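Local coordinates for uncharacterized protein (Thermus thermophilus HB8, PDB 6SCE) that probably acts in Type III CRISPR defence as a DNA nuclease that is switched on by cyclic oligoadenylate, at residues A443-L457 and L499-A511. Numbering follows the deposited sequence.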
# COMPACT_ATOMS: atom_id res chain seq x y z
N ALA A 443 1.14 -21.91 22.08
CA ALA A 443 -0.31 -21.99 22.24
C ALA A 443 -0.95 -22.59 20.99
O ALA A 443 -0.61 -22.21 19.87
CB ALA A 443 -0.91 -20.62 22.53
N ARG A 444 -1.86 -23.53 21.19
CA ARG A 444 -2.59 -24.18 20.11
C ARG A 444 -4.00 -24.36 20.63
O ARG A 444 -4.24 -24.11 21.81
CB ARG A 444 -1.95 -25.52 19.77
CG ARG A 444 -0.56 -25.42 19.15
CD ARG A 444 -0.61 -24.71 17.79
NE ARG A 444 0.68 -24.69 17.11
CZ ARG A 444 1.72 -23.92 17.44
NH1 ARG A 444 2.84 -23.99 16.72
NH2 ARG A 444 1.66 -23.09 18.47
N PRO A 445 -4.95 -24.75 19.77
CA PRO A 445 -6.30 -24.95 20.30
C PRO A 445 -6.34 -26.20 21.19
O PRO A 445 -5.63 -27.17 20.92
CB PRO A 445 -7.17 -25.12 19.04
CG PRO A 445 -6.30 -24.77 17.88
CD PRO A 445 -4.89 -25.02 18.32
N ASP A 446 -7.15 -26.13 22.26
CA ASP A 446 -7.30 -27.22 23.25
C ASP A 446 -8.66 -27.05 23.92
O ASP A 446 -8.86 -26.04 24.61
CB ASP A 446 -6.18 -27.15 24.30
CG ASP A 446 -6.33 -28.20 25.42
OD1 ASP A 446 -7.33 -28.16 26.17
OD2 ASP A 446 -5.41 -29.03 25.57
N PRO A 447 -9.58 -28.01 23.74
CA PRO A 447 -10.98 -27.85 24.20
C PRO A 447 -11.15 -27.48 25.68
O PRO A 447 -12.00 -26.63 26.01
CB PRO A 447 -11.60 -29.22 23.92
CG PRO A 447 -10.81 -29.77 22.80
CD PRO A 447 -9.40 -29.30 23.05
N GLY A 448 -10.34 -28.10 26.53
CA GLY A 448 -10.45 -27.91 27.98
C GLY A 448 -9.94 -26.56 28.43
O GLY A 448 -10.53 -25.91 29.28
N LEU A 449 -8.82 -26.14 27.85
CA LEU A 449 -8.26 -24.82 28.14
C LEU A 449 -9.17 -23.69 27.63
O LEU A 449 -9.29 -22.63 28.25
CB LEU A 449 -6.85 -24.73 27.56
CG LEU A 449 -5.88 -23.68 28.10
CD1 LEU A 449 -6.05 -23.43 29.59
CD2 LEU A 449 -4.45 -24.13 27.79
N LEU A 450 -9.85 -23.94 26.51
CA LEU A 450 -10.82 -23.00 25.95
C LEU A 450 -12.05 -22.82 26.85
O LEU A 450 -12.56 -21.71 27.00
CB LEU A 450 -11.28 -23.45 24.56
CG LEU A 450 -12.37 -22.60 23.91
CD1 LEU A 450 -11.91 -21.15 23.75
CD2 LEU A 450 -12.80 -23.18 22.58
N ALA A 451 -12.54 -23.93 27.42
CA ALA A 451 -13.64 -23.88 28.42
C ALA A 451 -13.28 -22.99 29.61
O ALA A 451 -14.09 -22.15 30.02
CB ALA A 451 -13.98 -25.28 28.90
N LEU A 452 -12.07 -23.16 30.15
CA LEU A 452 -11.60 -22.31 31.25
C LEU A 452 -11.62 -20.85 30.85
O LEU A 452 -12.28 -20.01 31.46
CB LEU A 452 -10.18 -22.72 31.70
CG LEU A 452 -10.07 -23.81 32.77
CD1 LEU A 452 -11.06 -24.94 32.54
CD2 LEU A 452 -8.64 -24.33 32.85
N ALA A 453 -10.88 -20.54 29.78
CA ALA A 453 -10.85 -19.19 29.23
C ALA A 453 -12.26 -18.63 29.10
O ALA A 453 -12.53 -17.50 29.53
CB ALA A 453 -10.14 -19.18 27.88
N GLU A 454 -13.17 -19.41 28.52
CA GLU A 454 -14.55 -18.97 28.35
C GLU A 454 -15.29 -18.85 29.69
O GLU A 454 -16.13 -17.96 29.87
CB GLU A 454 -15.29 -19.89 27.37
CG GLU A 454 -14.88 -19.66 25.92
CD GLU A 454 -15.65 -20.49 24.90
OE1 GLU A 454 -16.03 -21.64 25.22
OE2 GLU A 454 -15.86 -20.00 23.77
N GLU A 455 -14.94 -19.72 30.64
CA GLU A 455 -15.44 -19.62 32.02
C GLU A 455 -15.09 -18.26 32.57
O GLU A 455 -15.98 -17.50 32.99
N ILE A 456 -13.81 -17.92 32.53
CA ILE A 456 -13.34 -16.61 33.00
C ILE A 456 -14.12 -15.46 32.36
O ILE A 456 -14.45 -14.47 33.02
CB ILE A 456 -11.83 -16.41 32.74
CG1 ILE A 456 -11.01 -17.41 33.56
CG2 ILE A 456 -11.42 -14.98 33.08
CD1 ILE A 456 -9.51 -17.28 33.37
N LEU A 457 -14.39 -15.60 31.06
CA LEU A 457 -15.05 -14.54 30.31
C LEU A 457 -16.50 -14.31 30.77
O LEU A 457 -16.94 -13.17 30.80
CB LEU A 457 -14.96 -14.82 28.79
CG LEU A 457 -13.51 -14.84 28.23
CD1 LEU A 457 -13.50 -15.23 26.75
CD2 LEU A 457 -12.77 -13.53 28.43
N LEU A 499 -5.38 -12.24 28.33
CA LEU A 499 -5.07 -13.57 27.79
C LEU A 499 -6.28 -14.50 27.55
O LEU A 499 -6.33 -15.22 26.54
CB LEU A 499 -4.00 -14.28 28.65
CG LEU A 499 -3.47 -15.61 28.09
CD1 LEU A 499 -2.99 -15.46 26.65
CD2 LEU A 499 -2.36 -16.18 28.95
N PRO A 500 -7.27 -14.48 28.47
CA PRO A 500 -8.46 -15.30 28.22
C PRO A 500 -9.21 -14.93 26.92
O PRO A 500 -9.57 -15.82 26.14
CB PRO A 500 -9.33 -15.04 29.46
CG PRO A 500 -8.35 -14.72 30.54
CD PRO A 500 -7.24 -13.97 29.85
N LEU A 501 -9.47 -13.64 26.71
CA LEU A 501 -10.14 -13.19 25.49
C LEU A 501 -9.27 -13.49 24.24
O LEU A 501 -9.78 -13.97 23.23
CB LEU A 501 -10.47 -11.72 25.57
CG LEU A 501 -11.21 -11.15 24.35
CD1 LEU A 501 -12.52 -11.87 24.09
CD2 LEU A 501 -11.47 -9.67 24.57
N GLU A 502 -7.97 -13.22 24.35
CA GLU A 502 -7.01 -13.49 23.25
C GLU A 502 -6.96 -14.95 22.87
O GLU A 502 -6.90 -15.28 21.69
CB GLU A 502 -5.60 -13.05 23.62
CG GLU A 502 -5.43 -11.55 23.76
CD GLU A 502 -4.09 -11.17 24.34
OE1 GLU A 502 -3.23 -12.07 24.50
OE2 GLU A 502 -3.91 -9.97 24.61
N TYR A 503 -6.96 -15.84 23.86
CA TYR A 503 -6.93 -17.28 23.57
C TYR A 503 -8.24 -17.77 22.97
O TYR A 503 -8.23 -18.60 22.05
CB TYR A 503 -6.61 -18.10 24.81
CG TYR A 503 -6.48 -19.56 24.48
CD1 TYR A 503 -5.41 -20.02 23.72
CD2 TYR A 503 -7.45 -20.48 24.88
CE1 TYR A 503 -5.29 -21.35 23.39
CE2 TYR A 503 -7.34 -21.82 24.54
CZ TYR A 503 -6.26 -22.25 23.80
OH TYR A 503 -6.12 -23.58 23.46
N ALA A 504 -9.36 -17.26 23.47
CA ALA A 504 -10.67 -17.58 22.90
C ALA A 504 -10.79 -17.09 21.46
O ALA A 504 -11.32 -17.79 20.60
CB ALA A 504 -11.78 -16.95 23.73
N VAL A 505 -10.33 -15.87 21.22
CA VAL A 505 -10.45 -15.32 19.88
C VAL A 505 -9.59 -16.15 18.93
O VAL A 505 -10.07 -16.60 17.90
CB VAL A 505 -10.11 -13.82 19.83
CG1 VAL A 505 -9.96 -13.33 18.39
CG2 VAL A 505 -11.22 -13.04 20.53
N TYR A 506 -8.33 -16.39 19.30
CA TYR A 506 -7.43 -17.23 18.52
C TYR A 506 -7.99 -18.63 18.25
O TYR A 506 -7.83 -19.17 17.14
CB TYR A 506 -6.08 -17.36 19.20
CG TYR A 506 -5.28 -18.57 18.77
CD1 TYR A 506 -4.54 -18.56 17.59
CD2 TYR A 506 -5.28 -19.74 19.53
CE1 TYR A 506 -3.81 -19.67 17.19
CE2 TYR A 506 -4.55 -20.84 19.14
CZ TYR A 506 -3.82 -20.81 17.97
OH TYR A 506 -3.11 -21.91 17.58
N SER A 507 -8.63 -19.22 19.25
CA SER A 507 -9.14 -20.58 19.10
C SER A 507 -10.25 -20.63 18.08
O SER A 507 -10.25 -21.49 17.21
CB SER A 507 -9.62 -21.17 20.45
OG SER A 507 -8.52 -21.34 21.34
N HIS A 508 -11.20 -19.73 18.18
CA HIS A 508 -12.30 -19.73 17.24
C HIS A 508 -11.86 -19.27 15.84
O HIS A 508 -12.44 -19.70 14.84
CB HIS A 508 -13.46 -18.88 17.75
CG HIS A 508 -14.12 -19.46 18.96
ND1 HIS A 508 -14.81 -20.66 18.93
CD2 HIS A 508 -14.17 -19.03 20.25
CE1 HIS A 508 -15.26 -20.94 20.14
NE2 HIS A 508 -14.90 -19.96 20.96
N LEU A 509 -10.86 -18.39 15.76
CA LEU A 509 -10.31 -18.01 14.44
C LEU A 509 -9.70 -19.21 13.78
O LEU A 509 -9.92 -19.48 12.58
CB LEU A 509 -9.26 -16.89 14.56
CG LEU A 509 -9.87 -15.50 14.77
CD1 LEU A 509 -8.79 -14.49 15.10
CD2 LEU A 509 -10.71 -15.04 13.57
N ASN A 510 -8.92 -19.94 14.55
CA ASN A 510 -8.23 -21.10 14.03
C ASN A 510 -9.20 -22.18 13.55
O ASN A 510 -8.99 -22.79 12.50
CB ASN A 510 -7.30 -21.67 15.09
CG ASN A 510 -6.62 -22.93 14.63
OD1 ASN A 510 -7.21 -24.01 14.68
ND2 ASN A 510 -5.39 -22.80 14.16
N ALA A 511 -10.28 -22.42 14.31
CA ALA A 511 -11.30 -23.39 13.89
C ALA A 511 -11.97 -22.94 12.60
O ALA A 511 -12.24 -23.75 11.73
CB ALA A 511 -12.35 -23.61 14.99
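The phenol of Y503 reaches into the extended loop leading into helix 447-457, where its OH donates to R444 O at 2.6 Å, in the carbonyl plane and on a lone pair. CG anti to the backbone N (chi1 -176°) sends the ring out from helix 499-511 toward that loop, and the start of the partner helix lines its edge, with L450 N 3.8 Å from Y503 CE2. S507 OG lies over one ring face, toward the rim, and donates a hydrogen bond to Y503 O. A phenylalanine here would probably leave R444 O without its hydroxyl donor and let the loop shift against the helix. Beside the ring, L450 is a knob among Y503, A504, S507 and H508. At the outer margin H508 NE2 gives E454 OE2 a nearly straight bond (3.0 Å, 169°), in the imidazole plane but from above the carboxylate plane. Farther along, L457 splays its two methyls over the start of helix 499-511, CD1 against A504 CB (3.9 Å) and CD2 on P500 and L501. D446 is the N-cap of helix 447-457, its OD1 accepting from L449 N at 3.0 Å. The helix axes cross at -130°, 8.7 Å apart; helix 473-484 packs on L449 and A453, its W480 meeting Y503 edge-to-face, while strands 519-528 and 551-558 back helix 499-511.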